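Local coordinates for ABC transporter, ATP binding protein (Sulfolobus solfataricus, PDB 1OXX) that hydrolyses ATP to power glucose uptake, serving as the energy-coupling subunit of an archaeal ABC transporter, at residues 31-36 with 182-187; 192-197 with 205-210; 233-238 with 242-247; 281-286 with 311-316. The protein carries 1 engineered substitution. All coordinates share one frame; numbering follows the deposited sequence.

In the fold
Contacts 1 and 2 lie in the ATPase core and touch one another: R33 and E32 of contact 1 form salt bridges with D209 and R210 of contact 2, and both contacts reach the same mixed sheet through the neighbouring strands 33-37 and 193-198. Their chemistry differs. Contact 1 is partly buried and water-bridged, near the C-terminal end of helix 176-190, whereas contact 2 is buried and purely aliphatic. Contact 3, a surface contact centred about 22 Å from the centre of contact 2, joins a helix lying on that sheet to the first strand of the C-terminal sheets. Contact 4 is again buried and aliphatic, but it lies inside the C-terminal β-structure.

Contact 1 (31-36 with 182-187); sequences GERFGI and LVKEVQ
In the P-loop NTPase core of this ABC ATPase, R33 opens the parallel strand 33-37 that leads to the Walker A loop and meets Q187 and K184 of helix 176-190, which packs against the same sheet. CG and CD of R33 lie against the Q187 amide. R33 CD is 3.5 Å from OE1 of Q187, and R33 CG is 3.8 Å from Q187 CD. The two side chains run past each other at a slant, with guanidinium and amide planes 77° apart. Beyond CD the modelled conformer of R33, one of two, turns sharply at chi3 (-19°), which carries NH1 toward the helix, where CG of K184 approaches the guanidinium edge near its plane. In this conformer NH2 is engaged by D209 in a salt bridge. The Q187 amide is likewise anchored outside the contact, since NE2 donates to the carbonyl of V192; it also comes within 3.2 Å of G31 O, but at an angle too poor for a hydrogen bond. With R33 so placed, a water also bridges strand and helix, at the guanidinium edge and in its plane: it accepts from R33 NH1 at 2.8 Å and donates to K184 O and Q187 OE1, each 2.9 Å away.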
loop_
_atom_site.group_PDB
_atom_site.type_symbol
_atom_site.label_atom_id
_atom_site.label_comp_id
_atom_site.label_asym_id
_atom_site.label_seq_id
_atom_site.Cartn_x
_atom_site.Cartn_y
_atom_site.Cartn_z
ATOM N N GLY A 31 -10.842 -14.326 -6.313
ATOM C CA GLY A 31 -11.382 -13.046 -6.721
ATOM C C GLY A 31 -11.157 -11.919 -5.729
ATOM O O GLY A 31 -11.646 -10.799 -5.926
ATOM N N GLU A 32 -10.429 -12.210 -4.662
ATOM C CA GLU A 32 -10.169 -11.201 -3.644
ATOM C C GLU A 32 -9.133 -10.178 -4.107
ATOM O O GLU A 32 -8.236 -10.505 -4.862
ATOM C CB GLU A 32 -9.731 -11.869 -2.336
ATOM C CG GLU A 32 -9.556 -10.886 -1.176
ATOM C CD GLU A 32 -9.314 -11.561 0.165
ATOM O OE1 GLU A 32 -8.762 -12.672 0.195
ATOM O OE2 GLU A 32 -9.681 -10.967 1.211
ATOM N N ARG A 33 -9.308 -8.928 -3.669
ATOM C CA ARG A 33 -8.359 -7.854 -3.882
ATOM C C ARG A 33 -7.586 -7.709 -2.574
ATOM O O ARG A 33 -8.116 -7.204 -1.574
ATOM C CB ARG A 33 -9.088 -6.558 -4.242
ATOM C CG ARG A 33 -9.882 -6.648 -5.543
ATOM C CD ARG A 33 -10.683 -5.396 -5.881
ATOM N NE ARG A 33 -10.898 -4.533 -4.723
ATOM C CZ ARG A 33 -11.493 -3.345 -4.776
ATOM N NH1 ARG A 33 -11.956 -2.881 -5.930
ATOM N NH2 ARG A 33 -11.631 -2.621 -3.674
ATOM N N PHE A 34 -6.365 -8.225 -2.577
ATOM C CA PHE A 34 -5.510 -8.249 -1.412
ATOM C C PHE A 34 -4.311 -7.346 -1.593
ATOM O O PHE A 34 -3.690 -7.326 -2.645
ATOM C CB PHE A 34 -5.038 -9.671 -1.122
ATOM C CG PHE A 34 -4.493 -9.861 0.253
ATOM C CD1 PHE A 34 -5.332 -10.199 1.298
ATOM C CD2 PHE A 34 -3.153 -9.715 0.517
ATOM C CE1 PHE A 34 -4.844 -10.371 2.553
ATOM C CE2 PHE A 34 -2.660 -9.879 1.797
ATOM C CZ PHE A 34 -3.514 -10.212 2.807
ATOM N N GLY A 35 -3.990 -6.596 -0.560
ATOM C CA GLY A 35 -2.815 -5.755 -0.599
ATOM C C GLY A 35 -1.796 -6.074 0.481
ATOM O O GLY A 35 -2.125 -6.644 1.518
ATOM N N ILE A 36 -0.545 -5.706 0.218
ATOM C CA ILE A 36 0.510 -5.776 1.211
ATOM C C ILE A 36 1.166 -4.392 1.332
ATOM O O ILE A 36 1.548 -3.776 0.313
ATOM C CB ILE A 36 1.583 -6.836 0.831
ATOM C CG1 ILE A 36 1.000 -8.258 0.767
ATOM C CG2 ILE A 36 2.709 -6.801 1.806
ATOM C CD1 ILE A 36 0.784 -8.891 2.109
ATOM N N LEU A 182 -8.689 2.346 -13.394
ATOM C CA LEU A 182 -8.640 1.401 -14.491
ATOM C C LEU A 182 -8.368 -0.005 -13.956
ATOM O O LEU A 182 -9.006 -0.958 -14.383
ATOM C CB LEU A 182 -7.587 1.810 -15.520
ATOM C CG LEU A 182 -7.412 0.835 -16.682
ATOM C CD1 LEU A 182 -8.701 0.729 -17.471
ATOM C CD2 LEU A 182 -6.258 1.259 -17.590
ATOM N N VAL A 183 -7.442 -0.127 -13.017
ATOM C CA VAL A 183 -7.141 -1.447 -12.453
ATOM C C VAL A 183 -8.369 -2.014 -11.749
ATOM O O VAL A 183 -8.648 -3.205 -11.868
ATOM C CB VAL A 183 -5.940 -1.386 -11.499
ATOM C CG1 VAL A 183 -5.864 -2.646 -10.648
ATOM C CG2 VAL A 183 -4.670 -1.210 -12.285
ATOM N N LYS A 184 -9.103 -1.158 -11.043
ATOM C CA LYS A 184 -10.343 -1.557 -10.374
ATOM C C LYS A 184 -11.352 -2.074 -11.395
ATOM O O LYS A 184 -11.982 -3.124 -11.196
ATOM C CB LYS A 184 -10.915 -0.358 -9.614
ATOM C CG LYS A 184 -12.240 -0.615 -8.913
ATOM C CD LYS A 184 -12.633 0.557 -8.021
ATOM C CE LYS A 184 -13.998 0.339 -7.388
ATOM N NZ LYS A 184 -14.337 1.402 -6.401
ATOM N N GLU A 185 -11.500 -1.348 -12.502
ATOM C CA GLU A 185 -12.430 -1.737 -13.558
ATOM C C GLU A 185 -12.055 -3.083 -14.166
ATOM O O GLU A 185 -12.907 -3.946 -14.372
ATOM C CB GLU A 185 -12.466 -0.656 -14.643
ATOM N N VAL A 186 -10.776 -3.252 -14.473
ATOM C CA VAL A 186 -10.279 -4.504 -15.022
ATOM C C VAL A 186 -10.565 -5.662 -14.079
ATOM O O VAL A 186 -11.032 -6.726 -14.500
ATOM C CB VAL A 186 -8.758 -4.414 -15.273
ATOM C CG1 VAL A 186 -8.128 -5.789 -15.359
ATOM C CG2 VAL A 186 -8.478 -3.578 -16.510
ATOM N N GLN A 187 -10.277 -5.483 -12.797
ATOM C CA GLN A 187 -10.491 -6.553 -11.837
ATOM C C GLN A 187 -11.960 -6.931 -11.774
ATOM O O GLN A 187 -12.300 -8.116 -11.742
ATOM C CB GLN A 187 -9.969 -6.166 -10.452
ATOM C CG GLN A 187 -9.916 -7.340 -9.473
ATOM C CD GLN A 187 -11.281 -7.698 -8.896
ATOM O OE1 GLN A 187 -12.138 -6.820 -8.713
ATOM N NE2 GLN A 187 -11.484 -8.982 -8.591
HETATM O O HOH W 1 -12.418 -3.992 -8.471
#

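Contact 2 (192-197 with 205-210); sequences VTLLVV and FAIADR
With chi1 near -67°, I207 sets its CG2 branch opposite its own backbone nitrogen and pushes that methyl toward strand 193-198, while L194, with CG anti to its backbone N (chi1 -180°), reaches out from the strand to meet it. The two side chains cross at about a right angle. The I207 methyl CG2 rests against both ends of the leucine fork, 3.8 Å from L194 CD2 and 4.0 Å from L194 CD1. V196, two residues further along the strand and on the same face, adds a looser approach: its CG1 is 4.4 Å from I207 CG2 and 4.5 Å from A208 CB, where the chain has just left helix 201-207. Strand, helix and the following strand 210-215 form a β-α-β crossover of the ATPase sheet, with strand 33-37 lying between the two parallel strands. V183 of helix 176-190 and F168 also touch I207, extending the apolar layer between the helix and the sheet. The V196 side chain lies within about 10 Å of those of E166 and K44, both inferred to bind ATP. D209 and R210, just after the contact, form salt bridges with R33 and E32. The contact itself, built from methyl groups alone, imposes no directional bonding; the C-terminal end of helix 201-207 packs here through I207.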
loop_
_atom_site.group_PDB
_atom_site.type_symbol
_atom_site.label_atom_id
_atom_site.label_comp_id
_atom_site.label_asym_id
_atom_site.label_seq_id
_atom_site.Cartn_x
_atom_site.Cartn_y
_atom_site.Cartn_z
ATOM N N VAL A 192 -10.575 -11.545 -11.606
ATOM C CA VAL A 192 -9.301 -12.142 -11.207
ATOM C C VAL A 192 -8.994 -11.858 -9.736
ATOM O O VAL A 192 -9.363 -10.831 -9.199
ATOM C CB VAL A 192 -8.110 -11.582 -12.024
ATOM C CG1 VAL A 192 -8.177 -12.033 -13.479
ATOM C CG2 VAL A 192 -8.049 -10.087 -11.933
ATOM N N THR A 193 -8.299 -12.780 -9.101
ATOM C CA THR A 193 -7.709 -12.504 -7.815
ATOM C C THR A 193 -6.658 -11.430 -8.088
ATOM O O THR A 193 -6.001 -11.416 -9.142
ATOM C CB THR A 193 -7.086 -13.772 -7.270
ATOM O OG1 THR A 193 -8.101 -14.779 -7.117
ATOM C CG2 THR A 193 -6.488 -13.561 -5.852
ATOM N N LEU A 194 -6.462 -10.536 -7.129
ATOM C CA LEU A 194 -5.538 -9.440 -7.339
ATOM C C LEU A 194 -4.688 -9.257 -6.097
ATOM O O LEU A 194 -5.215 -9.248 -4.979
ATOM C CB LEU A 194 -6.316 -8.162 -7.628
ATOM C CG LEU A 194 -5.451 -6.931 -7.875
ATOM C CD1 LEU A 194 -6.177 -5.893 -8.692
ATOM C CD2 LEU A 194 -4.990 -6.355 -6.552
ATOM N N LEU A 195 -3.382 -9.092 -6.279
ATOM C CA LEU A 195 -2.478 -8.831 -5.177
ATOM C C LEU A 195 -1.675 -7.596 -5.566
ATOM O O LEU A 195 -1.030 -7.570 -6.624
ATOM C CB LEU A 195 -1.524 -9.993 -4.918
ATOM C CG LEU A 195 -0.431 -9.790 -3.859
ATOM C CD1 LEU A 195 -1.013 -9.604 -2.481
ATOM C CD2 LEU A 195 0.558 -10.958 -3.861
ATOM N N VAL A 196 -1.701 -6.593 -4.704
ATOM C CA VAL A 196 -0.955 -5.361 -4.950
ATOM C C VAL A 196 -0.044 -5.115 -3.769
ATOM O O VAL A 196 -0.467 -5.231 -2.616
ATOM C CB VAL A 196 -1.886 -4.164 -5.182
ATOM C CG1 VAL A 196 -2.808 -3.965 -4.004
ATOM C CG2 VAL A 196 -1.078 -2.873 -5.438
ATOM N N VAL A 197 1.217 -4.818 -4.050
ATOM C CA VAL A 197 2.146 -4.430 -3.001
ATOM C C VAL A 197 2.622 -3.023 -3.314
ATOM O O VAL A 197 2.875 -2.679 -4.473
ATOM C CB VAL A 197 3.334 -5.399 -2.823
ATOM C CG1 VAL A 197 2.846 -6.831 -2.718
ATOM C CG2 VAL A 197 4.329 -5.252 -3.949
ATOM N N PHE A 205 -5.793 1.751 -0.364
ATOM C CA PHE A 205 -7.167 2.202 -0.160
ATOM C C PHE A 205 -7.989 2.161 -1.440
ATOM O O PHE A 205 -9.201 1.914 -1.405
ATOM C CB PHE A 205 -7.192 3.591 0.457
ATOM C CG PHE A 205 -7.048 3.567 1.948
ATOM C CD1 PHE A 205 -5.818 3.785 2.537
ATOM C CD2 PHE A 205 -8.125 3.256 2.761
ATOM C CE1 PHE A 205 -5.667 3.734 3.917
ATOM C CE2 PHE A 205 -7.985 3.202 4.124
ATOM C CZ PHE A 205 -6.749 3.434 4.710
ATOM N N ALA A 206 -7.334 2.416 -2.560
ATOM C CA ALA A 206 -8.039 2.488 -3.817
ATOM C C ALA A 206 -8.441 1.125 -4.317
ATOM O O ALA A 206 -9.526 0.966 -4.879
ATOM C CB ALA A 206 -7.173 3.182 -4.856
ATOM N N ILE A 207 -7.585 0.130 -4.092
ATOM C CA ILE A 207 -7.755 -1.158 -4.747
ATOM C C ILE A 207 -7.996 -2.373 -3.869
ATOM O O ILE A 207 -8.672 -3.301 -4.291
ATOM C CB ILE A 207 -6.493 -1.440 -5.592
ATOM C CG1 ILE A 207 -6.394 -0.450 -6.754
ATOM C CG2 ILE A 207 -6.506 -2.854 -6.124
ATOM C CD1 ILE A 207 -5.003 -0.382 -7.375
ATOM N N ALA A 208 -7.439 -2.383 -2.661
ATOM C CA ALA A 208 -7.470 -3.574 -1.834
ATOM C C ALA A 208 -8.639 -3.615 -0.873
ATOM O O ALA A 208 -8.979 -2.600 -0.268
ATOM C CB ALA A 208 -6.160 -3.673 -1.063
ATOM N N ASP A 209 -9.253 -4.781 -0.722
ATOM C CA ASP A 209 -10.320 -4.934 0.267
ATOM C C ASP A 209 -9.846 -5.513 1.592
ATOM O O ASP A 209 -10.513 -5.368 2.633
ATOM C CB ASP A 209 -11.439 -5.778 -0.298
ATOM C CG ASP A 209 -12.151 -5.085 -1.413
ATOM O OD1 ASP A 209 -12.337 -3.845 -1.335
ATOM O OD2 ASP A 209 -12.536 -5.683 -2.425
ATOM N N ARG A 210 -8.710 -6.188 1.562
ATOM C CA ARG A 210 -8.089 -6.729 2.745
ATOM C C ARG A 210 -6.603 -6.511 2.538
ATOM O O ARG A 210 -6.110 -6.650 1.408
ATOM C CB ARG A 210 -8.434 -8.212 2.949
ATOM C CG ARG A 210 -8.017 -8.771 4.281
ATOM C CD ARG A 210 -8.670 -10.125 4.669
ATOM N NE ARG A 210 -8.408 -11.159 3.670
ATOM C CZ ARG A 210 -7.721 -12.279 3.877
ATOM N NH1 ARG A 210 -7.242 -12.602 5.075
ATOM N NH2 ARG A 210 -7.520 -13.097 2.855
#

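Contact 3 (233-238 with 242-247); sequences VSIQVA and GEINEL
Helix 235-241 runs on past A238, and the chain leaves it at G242 with positive phi (173°) and returns along the helix, bringing the CA of E246 to 7.4 Å from that of I235. I235 is the central side chain. Its CG1, anti to the backbone N (chi1 -163°), touches E246 CG at 3.5 Å and lies over the face of the carboxylate, 3.6 Å from E246 CD, so the glutamate offers CG and a flat face of its carboxylate to an otherwise apolar meeting. The end of the isoleucine, CD1, comes to 4.2 Å from CD1 of I244, and that same I244 methyl also packs on A238 CB at 3.9 Å. Here a helix packed on the ATPase sheet runs directly into the first strand of the C-terminal antiparallel sheets. V237, on another side of the helix, packs against strands 210-215 and 218-223 of the ATPase sheet, whereas strand 245-252 pairs with strand 271-276. The start of the helix is fixed by S234 at the N-cap, whose OG accepts from V237 N at 3.0 Å in an almost straight bond (171°). Near the C-terminal end the carbonyl oxygens of A238 and G242 approach to 3.2 Å although both are acceptors. R277 bridges them: its NH1 donates to A238 O and to E243 O, and more weakly to G242 O, and the positive charge probably offsets the repulsion of the gathered oxygens.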
loop_
_atom_site.group_PDB
_atom_site.type_symbol
_atom_site.label_atom_id
_atom_site.label_comp_id
_atom_site.label_asym_id
_atom_site.label_seq_id
_atom_site.Cartn_x
_atom_site.Cartn_y
_atom_site.Cartn_z
ATOM N N VAL A 233 -2.429 -2.129 15.247
ATOM C CA VAL A 233 -1.934 -2.915 16.373
ATOM C C VAL A 233 -0.714 -2.286 17.020
ATOM O O VAL A 233 -0.373 -2.606 18.166
ATOM C CB VAL A 233 -1.613 -4.361 15.926
ATOM C CG1 VAL A 233 -0.367 -4.398 15.091
ATOM C CG2 VAL A 233 -1.477 -5.301 17.131
ATOM N N SER A 234 -0.077 -1.371 16.306
ATOM C CA SER A 234 1.137 -0.729 16.777
ATOM C C SER A 234 1.260 0.629 16.142
ATOM O O SER A 234 0.607 0.918 15.147
ATOM C CB SER A 234 2.361 -1.555 16.386
ATOM O OG SER A 234 2.572 -1.537 14.965
ATOM N N ILE A 235 2.120 1.476 16.694
ATOM C CA ILE A 235 2.318 2.790 16.096
ATOM C C ILE A 235 2.988 2.659 14.715
ATOM O O ILE A 235 2.741 3.470 13.815
ATOM C CB ILE A 235 3.095 3.759 17.047
ATOM C CG1 ILE A 235 2.932 5.209 16.583
ATOM C CG2 ILE A 235 4.578 3.381 17.151
ATOM C CD1 ILE A 235 1.534 5.764 16.688
ATOM N N GLN A 236 3.804 1.623 14.534
ATOM C CA GLN A 236 4.414 1.398 13.224
ATOM C C GLN A 236 3.359 1.075 12.172
ATOM O O GLN A 236 3.388 1.611 11.069
ATOM C CB GLN A 236 5.481 0.310 13.241
ATOM C CG GLN A 236 6.178 0.225 11.893
ATOM C CD GLN A 236 7.554 -0.401 11.943
ATOM O OE1 GLN A 236 8.370 -0.179 11.041
ATOM N NE2 GLN A 236 7.816 -1.188 12.979
ATOM N N VAL A 237 2.420 0.197 12.482
ATOM C CA VAL A 237 1.352 -0.044 11.524
ATOM C C VAL A 237 0.535 1.236 11.298
ATOM O O VAL A 237 0.152 1.568 10.178
ATOM C CB VAL A 237 0.425 -1.176 11.980
ATOM C CG1 VAL A 237 -0.820 -1.231 11.125
ATOM C CG2 VAL A 237 1.164 -2.499 11.942
ATOM N N ALA A 238 0.263 1.957 12.379
ATOM C CA ALA A 238 -0.515 3.181 12.272
ATOM C C ALA A 238 0.073 4.128 11.246
ATOM O O ALA A 238 -0.662 4.740 10.478
ATOM C CB ALA A 238 -0.589 3.873 13.608
ATOM N N GLY A 242 -1.114 5.453 7.069
ATOM C CA GLY A 242 -1.459 6.858 6.903
ATOM C C GLY A 242 -0.676 7.771 7.824
ATOM O O GLY A 242 -0.033 7.309 8.767
ATOM N N GLU A 243 -0.763 9.071 7.572
ATOM C CA GLU A 243 -0.087 10.049 8.410
ATOM C C GLU A 243 -0.584 9.992 9.834
ATOM O O GLU A 243 -1.782 9.839 10.096
ATOM C CB GLU A 243 -0.302 11.471 7.878
ATOM C CG GLU A 243 0.324 11.708 6.523
ATOM C CD GLU A 243 0.509 13.180 6.213
ATOM O OE1 GLU A 243 -0.385 13.971 6.568
ATOM O OE2 GLU A 243 1.550 13.533 5.615
ATOM N N ILE A 244 0.355 10.118 10.757
ATOM C CA ILE A 244 0.011 10.151 12.165
ATOM C C ILE A 244 1.098 10.854 12.970
ATOM O O ILE A 244 2.285 10.779 12.635
ATOM C CB ILE A 244 -0.227 8.715 12.717
ATOM C CG1 ILE A 244 -0.900 8.783 14.086
ATOM C CG2 ILE A 244 1.074 7.942 12.782
ATOM C CD1 ILE A 244 -1.568 7.484 14.522
ATOM N N ASN A 245 0.667 11.574 14.005
ATOM C CA ASN A 245 1.553 12.138 14.994
ATOM C C ASN A 245 1.841 11.098 16.069
ATOM O O ASN A 245 0.918 10.486 16.613
ATOM C CB ASN A 245 0.888 13.344 15.649
ATOM C CG ASN A 245 0.654 14.467 14.678
ATOM O OD1 ASN A 245 1.600 15.140 14.274
ATOM N ND2 ASN A 245 -0.607 14.692 14.303
ATOM N N GLU A 246 3.115 10.916 16.379
ATOM C CA GLU A 246 3.553 9.985 17.420
ATOM C C GLU A 246 4.188 10.782 18.544
ATOM O O GLU A 246 5.162 11.516 18.314
ATOM C CB GLU A 246 4.583 9.006 16.854
ATOM C CG GLU A 246 4.159 8.299 15.583
ATOM C CD GLU A 246 5.240 7.407 15.002
ATOM O OE1 GLU A 246 6.203 7.039 15.730
ATOM O OE2 GLU A 246 5.112 7.064 13.806
ATOM N N LEU A 247 3.634 10.644 19.747
ATOM C CA LEU A 247 4.140 11.382 20.909
ATOM C C LEU A 247 4.341 10.423 22.046
ATOM O O LEU A 247 3.597 9.460 22.172
ATOM C CB LEU A 247 3.137 12.422 21.395
ATOM C CG LEU A 247 2.721 13.541 20.460
ATOM C CD1 LEU A 247 1.543 13.045 19.682
ATOM C CD2 LEU A 247 2.370 14.790 21.246
#

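Contact 4 (281-286 with 311-316); sequences VKLSKD and FRITIT
No flat group takes part where L283 meets I313 and I315; the planar side chains of strand 310-317 are turned to other partners, with R312 in a cation-π contact with F325 and the F311 ring meeting that of Y306 at about 40° between planes. What remains is an aliphatic wedge. One methyl of L283, CD1, enters between the two isoleucines and touches the CG2 branch of each, at 3.7 Å for I313 and 3.8 Å for I315. The leucine chain runs in the direction opposed to theirs, and its extended chi2 (176°) carries CD1 to the full reach of the side chain. Two strands, 337-342 and 294-307, lie between 281-284 and 310-317 in their antiparallel sheet, yet the CA atoms of L283 and I313 are just 9.1 Å apart: the sheet curls, and the side chains meet across its inside. V340, on strand 337-342, touches both L283 and I315, while I332 covers L283 from a loop. Such curvature is consistent with the OB-type fold assigned to this C-terminal region. With only methyl contacts across it, the contact probably gains mainly from removing apolar surface from water, leaving the strand pairing to backbone bonds.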
loop_
_atom_site.group_PDB
_atom_site.type_symbol
_atom_site.label_atom_id
_atom_site.label_comp_id
_atom_site.label_asym_id
_atom_site.label_seq_id
_atom_site.Cartn_x
_atom_site.Cartn_y
_atom_site.Cartn_z
ATOM N N VAL A 281 -6.997 16.422 14.928
ATOM C CA VAL A 281 -6.467 17.528 15.727
ATOM C C VAL A 281 -7.083 18.831 15.212
ATOM O O VAL A 281 -7.227 19.010 14.003
ATOM C CB VAL A 281 -4.935 17.621 15.601
ATOM C CG1 VAL A 281 -4.360 18.855 16.336
ATOM C CG2 VAL A 281 -4.272 16.352 16.089
ATOM N N LYS A 282 -7.420 19.743 16.132
ATOM C CA LYS A 282 -7.920 21.067 15.762
ATOM C C LYS A 282 -7.304 22.079 16.712
ATOM O O LYS A 282 -7.168 21.798 17.897
ATOM C CB LYS A 282 -9.447 21.127 15.849
ATOM C CG LYS A 282 -10.052 22.461 15.480
ATOM C CD LYS A 282 -11.595 22.393 15.428
ATOM C CE LYS A 282 -12.228 23.748 15.200
ATOM N NZ LYS A 282 -12.015 24.230 13.812
ATOM N N LEU A 283 -6.893 23.226 16.186
ATOM C CA LEU A 283 -6.274 24.295 16.975
ATOM C C LEU A 283 -7.154 25.546 17.036
ATOM O O LEU A 283 -7.892 25.854 16.086
ATOM C CB LEU A 283 -4.941 24.678 16.346
ATOM C CG LEU A 283 -3.983 23.535 16.023
ATOM C CD1 LEU A 283 -2.757 24.069 15.318
ATOM C CD2 LEU A 283 -3.599 22.774 17.259
ATOM N N SER A 284 -7.066 26.269 18.144
ATOM C CA SER A 284 -7.809 27.531 18.294
ATOM C C SER A 284 -7.082 28.454 19.246
ATOM O O SER A 284 -6.195 28.038 19.966
ATOM C CB SER A 284 -9.216 27.327 18.847
ATOM O OG SER A 284 -8.971 26.778 20.135
ATOM N N LYS A 285 -7.458 29.725 19.260
ATOM C CA LYS A 285 -6.855 30.632 20.219
ATOM C C LYS A 285 -7.675 30.758 21.490
ATOM O O LYS A 285 -7.162 31.196 22.522
ATOM C CB LYS A 285 -6.685 32.025 19.619
ATOM C CG LYS A 285 -5.685 32.080 18.499
ATOM C CD LYS A 285 -4.270 31.975 19.025
ATOM C CE LYS A 285 -3.894 33.198 19.850
ATOM N NZ LYS A 285 -2.482 33.138 20.324
ATOM N N ASP A 286 -8.949 30.409 21.414
ATOM C CA ASP A 286 -9.839 30.436 22.575
ATOM C C ASP A 286 -10.698 29.202 22.436
ATOM O O ASP A 286 -10.627 28.513 21.417
ATOM C CB ASP A 286 -10.680 31.720 22.616
ATOM C CG ASP A 286 -11.234 32.034 24.008
ATOM O OD1 ASP A 286 -11.218 31.159 24.904
ATOM O OD2 ASP A 286 -11.711 33.161 24.298
ATOM N N PHE A 311 -2.499 24.771 4.932
ATOM C CA PHE A 311 -1.400 25.041 5.840
ATOM C C PHE A 311 -1.177 23.871 6.785
ATOM O O PHE A 311 -2.088 23.436 7.494
ATOM C CB PHE A 311 -1.660 26.304 6.627
ATOM C CG PHE A 311 -1.731 27.518 5.773
ATOM C CD1 PHE A 311 -2.948 28.024 5.355
ATOM C CD2 PHE A 311 -0.569 28.120 5.329
ATOM C CE1 PHE A 311 -2.993 29.129 4.525
ATOM C CE2 PHE A 311 -0.607 29.231 4.517
ATOM C CZ PHE A 311 -1.827 29.732 4.109
ATOM N N ARG A 312 0.050 23.377 6.789
ATOM C CA ARG A 312 0.456 22.312 7.691
ATOM C C ARG A 312 1.071 22.989 8.896
ATOM O O ARG A 312 2.179 23.540 8.824
ATOM C CB ARG A 312 1.459 21.391 7.007
ATOM C CG ARG A 312 1.837 20.116 7.758
ATOM C CD ARG A 312 2.904 19.351 6.984
ATOM N NE ARG A 312 3.236 18.013 7.458
ATOM C CZ ARG A 312 4.086 17.756 8.431
ATOM N NH1 ARG A 312 4.675 18.751 9.078
ATOM N NH2 ARG A 312 4.342 16.499 8.758
ATOM N N ILE A 313 0.323 22.999 9.992
ATOM C CA ILE A 313 0.733 23.685 11.193
ATOM C C ILE A 313 1.303 22.687 12.180
ATOM O O ILE A 313 0.614 21.745 12.582
ATOM C CB ILE A 313 -0.465 24.429 11.845
ATOM C CG1 ILE A 313 -1.152 25.343 10.840
ATOM C CG2 ILE A 313 -0.008 25.182 13.067
ATOM C CD1 ILE A 313 -2.389 25.981 11.369
ATOM N N THR A 314 2.549 22.888 12.582
ATOM C CA THR A 314 3.197 22.042 13.562
ATOM C C THR A 314 3.286 22.798 14.873
ATOM O O THR A 314 3.759 23.946 14.899
ATOM C CB THR A 314 4.614 21.677 13.113
ATOM O OG1 THR A 314 4.563 20.862 11.931
ATOM C CG2 THR A 314 5.285 20.822 14.178
ATOM N N ILE A 315 2.806 22.174 15.942
ATOM C CA ILE A 315 2.896 22.745 17.267
ATOM C C ILE A 315 3.723 21.829 18.131
ATOM O O ILE A 315 3.996 20.693 17.754
ATOM C CB ILE A 315 1.495 22.899 17.905
ATOM C CG1 ILE A 315 0.855 21.543 18.158
ATOM C CG2 ILE A 315 0.592 23.730 17.032
ATOM C CD1 ILE A 315 0.951 21.079 19.568
ATOM N N THR A 316 4.153 22.348 19.272
ATOM C CA THR A 316 4.656 21.504 20.341
ATOM C C THR A 316 3.927 21.945 21.587
ATOM O O THR A 316 3.439 23.068 21.664
ATOM C CB THR A 316 6.157 21.620 20.624
ATOM O OG1 THR A 316 6.446 22.919 21.140
ATOM C CG2 THR A 316 6.992 21.453 19.366
#